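Local coordinates for protein MgGH51 (PDB 6ZPV) that hydrolyses terminal alpha-L-arabinofuranosyl residues from arabinose-containing glycans, as a fungal N-glycosylated GH51 glycosidase, at residues Thr383-Pro388 with Thr423-Gly428. Numbering follows the deposited sequence.
Sequences TNAWNP and TTYFEG. With NAG (2-acetamido-2-deoxy-beta-D-glucopyranose), chain B; NAG (2-acetamido-2-deoxy-beta-D-glucopyranose), chain C; BMA (beta-D-mannopyranose), chain D.
Trp-386 and Tyr-425 both carry CG beside the backbone N and anti to the carbonyl carbon (chi1 -51° and -63°), and from these settings the two side chains cross at about a right angle, bringing the phenol hydroxyl to the indole edge. They meet through a single polar bond: NE1 of Trp-386 donates to OH of Tyr-425 over 3.1 Å, moderately bent at 153°, with the hydroxyl close to the indole plane. The pyrrole N-H is thus satisfied at the ring edge, and both faces of the indole are left out of this bond. Farther along the same edge, Thr-423 approaches from the opposite direction; its OG1 lies 3.2 Å from CZ2 of Trp-386, without a hydrogen bond to the ring, while its methyl CG2 rests 3.6 Å from that carbon. The same OG1 is hydrogen-bonded to OD1 of Asn-421. Ala-385 adds a looser apolar touch, with CB 4.3 Å from CE1 at the rim of the Tyr-425 ring.

Fixed in this way, the indole presents one face to the glycan. The first N-acetylglucosamine (chain B) lies over it, with C3 3.6 Å above the plane and over the ring centre. The next sugar (chain C) is reached by Asn-387, whose ND2 donates an almost straight bond to O3, 3.2 Å away. Tyr-397 meets the indole edge-to-face and its hydroxyl accepts the backbone N-H of Trp-386. The contact ties the loop after strand 378-381, at its type II turn Asn-384 to Asn-387, to the start of strand 424-432 in the beta/alpha barrel expected of a GH51 catalytic domain. The sugars are consistent with an N-glycan on Asn-421, Thr-423 being the sequon threonine, packed by CH-pi stacking against the aromatic platform of Trp-386.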
loop_
_atom_site.group_PDB
_atom_site.type_symbol
_atom_site.label_atom_id
_atom_site.label_comp_id
_atom_site.label_asym_id
_atom_site.label_seq_id
_atom_site.Cartn_x
_atom_site.Cartn_y
_atom_site.Cartn_z
ATOM N N THR A 383 14.872 0.488 -16.163
ATOM C CA THR A 383 15.989 1.368 -16.410
ATOM C C THR A 383 15.467 2.745 -16.911
ATOM O O THR A 383 14.290 2.873 -17.278
ATOM C CB THR A 383 16.958 0.728 -17.413
ATOM O OG1 THR A 383 16.225 -0.014 -18.403
ATOM C CG2 THR A 383 17.950 -0.174 -16.708
ATOM N N ASN A 384 16.385 3.707 -16.969
ATOM C CA ASN A 384 16.026 4.999 -17.582
ATOM C C ASN A 384 15.676 4.744 -19.047
ATOM O O ASN A 384 16.317 3.873 -19.736
ATOM C CB ASN A 384 17.206 5.973 -17.494
ATOM C CG ASN A 384 17.550 6.328 -16.074
ATOM O OD1 ASN A 384 16.677 6.421 -15.212
ATOM N ND2 ASN A 384 18.832 6.574 -15.834
ATOM N N ALA A 385 14.725 5.469 -19.559
ATOM C CA ALA A 385 14.218 5.153 -20.896
ATOM C C ALA A 385 15.332 5.214 -21.918
ATOM O O ALA A 385 16.006 6.234 -22.043
ATOM C CB ALA A 385 13.090 6.100 -21.217
ATOM N N TRP A 386 15.508 4.115 -22.636
ATOM C CA TRP A 386 16.346 4.005 -23.847
ATOM C C TRP A 386 17.846 4.014 -23.598
ATOM O O TRP A 386 18.602 3.934 -24.581
ATOM C CB TRP A 386 15.970 5.091 -24.889
ATOM C CG TRP A 386 14.498 5.083 -25.121
ATOM C CD1 TRP A 386 13.633 6.074 -24.796
ATOM C CD2 TRP A 386 13.703 4.033 -25.642
ATOM N NE1 TRP A 386 12.324 5.704 -25.024
ATOM C CE2 TRP A 386 12.357 4.461 -25.580
ATOM C CE3 TRP A 386 13.978 2.768 -26.145
ATOM C CZ2 TRP A 386 11.315 3.652 -25.990
ATOM C CZ3 TRP A 386 12.945 1.967 -26.569
ATOM C CH2 TRP A 386 11.624 2.411 -26.482
ATOM N N ASN A 387 18.285 4.062 -22.364
ATOM C CA ASN A 387 19.726 4.082 -22.036
ATOM C C ASN A 387 19.915 3.300 -20.751
ATOM O O ASN A 387 19.643 3.812 -19.665
ATOM C CB ASN A 387 20.270 5.486 -21.896
ATOM C CG ASN A 387 20.341 6.249 -23.186
ATOM O OD1 ASN A 387 21.229 5.944 -24.002
ATOM N ND2 ASN A 387 19.413 7.172 -23.415
ATOM N N PRO A 388 20.298 1.998 -20.810
ATOM C CA PRO A 388 20.841 1.332 -21.979
ATOM C C PRO A 388 19.754 0.851 -22.907
ATOM O O PRO A 388 18.590 0.709 -22.552
ATOM C CB PRO A 388 21.532 0.110 -21.342
ATOM C CG PRO A 388 20.723 -0.179 -20.099
ATOM C CD PRO A 388 20.331 1.191 -19.580
ATOM N N THR A 423 5.653 3.297 -27.665
ATOM C CA THR A 423 6.041 3.094 -26.279
ATOM C C THR A 423 5.037 3.788 -25.366
ATOM O O THR A 423 4.630 4.901 -25.657
ATOM C CB THR A 423 7.433 3.680 -25.994
ATOM O OG1 THR A 423 8.317 3.398 -27.054
ATOM C CG2 THR A 423 7.960 3.168 -24.677
ATOM N N THR A 424 4.648 3.151 -24.281
ATOM C CA THR A 424 3.854 3.811 -23.269
ATOM C C THR A 424 4.664 3.927 -21.974
ATOM O O THR A 424 5.591 3.171 -21.723
ATOM C CB THR A 424 2.513 3.106 -23.072
ATOM O OG1 THR A 424 2.738 1.775 -22.625
ATOM C CG2 THR A 424 1.639 3.125 -24.282
ATOM N N TYR A 425 4.254 4.872 -21.144
ATOM C CA TYR A 425 4.997 5.290 -19.956
ATOM C C TYR A 425 4.126 5.197 -18.724
ATOM O O TYR A 425 2.951 5.651 -18.743
ATOM C CB TYR A 425 5.596 6.674 -20.163
ATOM C CG TYR A 425 6.610 6.707 -21.281
ATOM C CD1 TYR A 425 7.931 6.356 -21.061
ATOM C CD2 TYR A 425 6.256 6.931 -22.604
ATOM C CE1 TYR A 425 8.853 6.292 -22.086
ATOM C CE2 TYR A 425 7.163 6.860 -23.669
ATOM C CZ TYR A 425 8.482 6.537 -23.393
ATOM O OH TYR A 425 9.428 6.473 -24.376
ATOM N N PHE A 426 4.693 4.644 -17.685
ATOM C CA PHE A 426 4.044 4.493 -16.366
ATOM C C PHE A 426 4.806 5.405 -15.410
ATOM O O PHE A 426 6.013 5.221 -15.201
ATOM C CB PHE A 426 4.244 3.042 -15.933
ATOM C CG PHE A 426 3.806 2.652 -14.546
ATOM C CD1 PHE A 426 2.804 3.319 -13.900
ATOM C CD2 PHE A 426 4.385 1.551 -13.911
ATOM C CE1 PHE A 426 2.355 2.910 -12.648
ATOM C CE2 PHE A 426 3.940 1.119 -12.666
ATOM C CZ PHE A 426 2.903 1.804 -12.052
ATOM N N GLU A 427 4.150 6.427 -14.837
ATOM C CA GLU A 427 4.771 7.260 -13.811
ATOM C C GLU A 427 4.539 6.544 -12.475
ATOM O O GLU A 427 3.601 6.892 -11.725
ATOM C CB GLU A 427 4.197 8.670 -13.838
ATOM C CG GLU A 427 5.096 9.663 -13.128
ATOM C CD GLU A 427 6.220 10.248 -13.951
ATOM O OE1 GLU A 427 6.309 10.006 -15.159
ATOM O OE2 GLU A 427 7.061 11.017 -13.341
ATOM N N GLY A 428 5.336 5.489 -12.227
ATOM C CA GLY A 428 5.007 4.551 -11.160
ATOM C C GLY A 428 5.273 5.026 -9.765
ATOM O O GLY A 428 4.791 4.420 -8.798
HETATM C C1 NAG B . 11.052 6.321 -29.461
HETATM C C2 NAG B . 12.154 5.261 -29.714
HETATM C C3 NAG B . 13.431 5.461 -28.924
HETATM C C4 NAG B . 13.950 6.852 -28.859
HETATM C C5 NAG B . 12.760 7.757 -28.551
HETATM C C6 NAG B . 13.153 9.246 -28.635
HETATM C C7 NAG B . 11.037 3.247 -30.534
HETATM C C8 NAG B . 10.304 1.949 -30.177
HETATM N N2 NAG B . 11.619 3.918 -29.571
HETATM O O3 NAG B . 14.460 4.537 -29.352
HETATM O O4 NAG B . 14.903 7.111 -27.825
HETATM O O5 NAG B . 11.711 7.626 -29.477
HETATM O O6 NAG B . 13.769 9.529 -29.894
HETATM O O7 NAG B . 11.144 3.604 -31.711
HETATM C C1 NAG C . 16.262 7.108 -28.179
HETATM C C2 NAG C . 17.050 7.863 -27.118
HETATM C C3 NAG C . 18.505 7.833 -27.430
HETATM C C4 NAG C . 18.882 6.352 -27.539
HETATM C C5 NAG C . 17.947 5.558 -28.468
HETATM C C6 NAG C . 18.217 4.030 -28.486
HETATM C C7 NAG C . 15.977 9.727 -25.953
HETATM C C8 NAG C . 15.561 11.196 -26.067
HETATM N N2 NAG C . 16.551 9.241 -27.022
HETATM O O3 NAG C . 19.213 8.397 -26.316
HETATM O O4 NAG C . 20.181 6.193 -28.147
HETATM O O5 NAG C . 16.599 5.719 -28.095
HETATM O O6 NAG C . 17.319 3.201 -29.271
HETATM O O7 NAG C . 15.703 9.093 -24.952
HETATM C C1 BMA D . 21.306 6.087 -27.312
HETATM C C2 BMA D . 22.362 5.283 -28.105
HETATM C C3 BMA D . 23.668 5.252 -27.328
HETATM C C4 BMA D . 24.151 6.663 -26.980
HETATM C C5 BMA D . 23.037 7.445 -26.319
HETATM C C6 BMA D . 23.440 8.926 -26.160
HETATM O O2 BMA D . 22.590 5.825 -29.427
HETATM O O3 BMA D . 24.688 4.600 -28.109
HETATM O O4 BMA D . 25.314 6.660 -26.171
HETATM O O5 BMA D . 21.855 7.430 -27.127
HETATM O O6 BMA D . 22.497 9.513 -25.231
#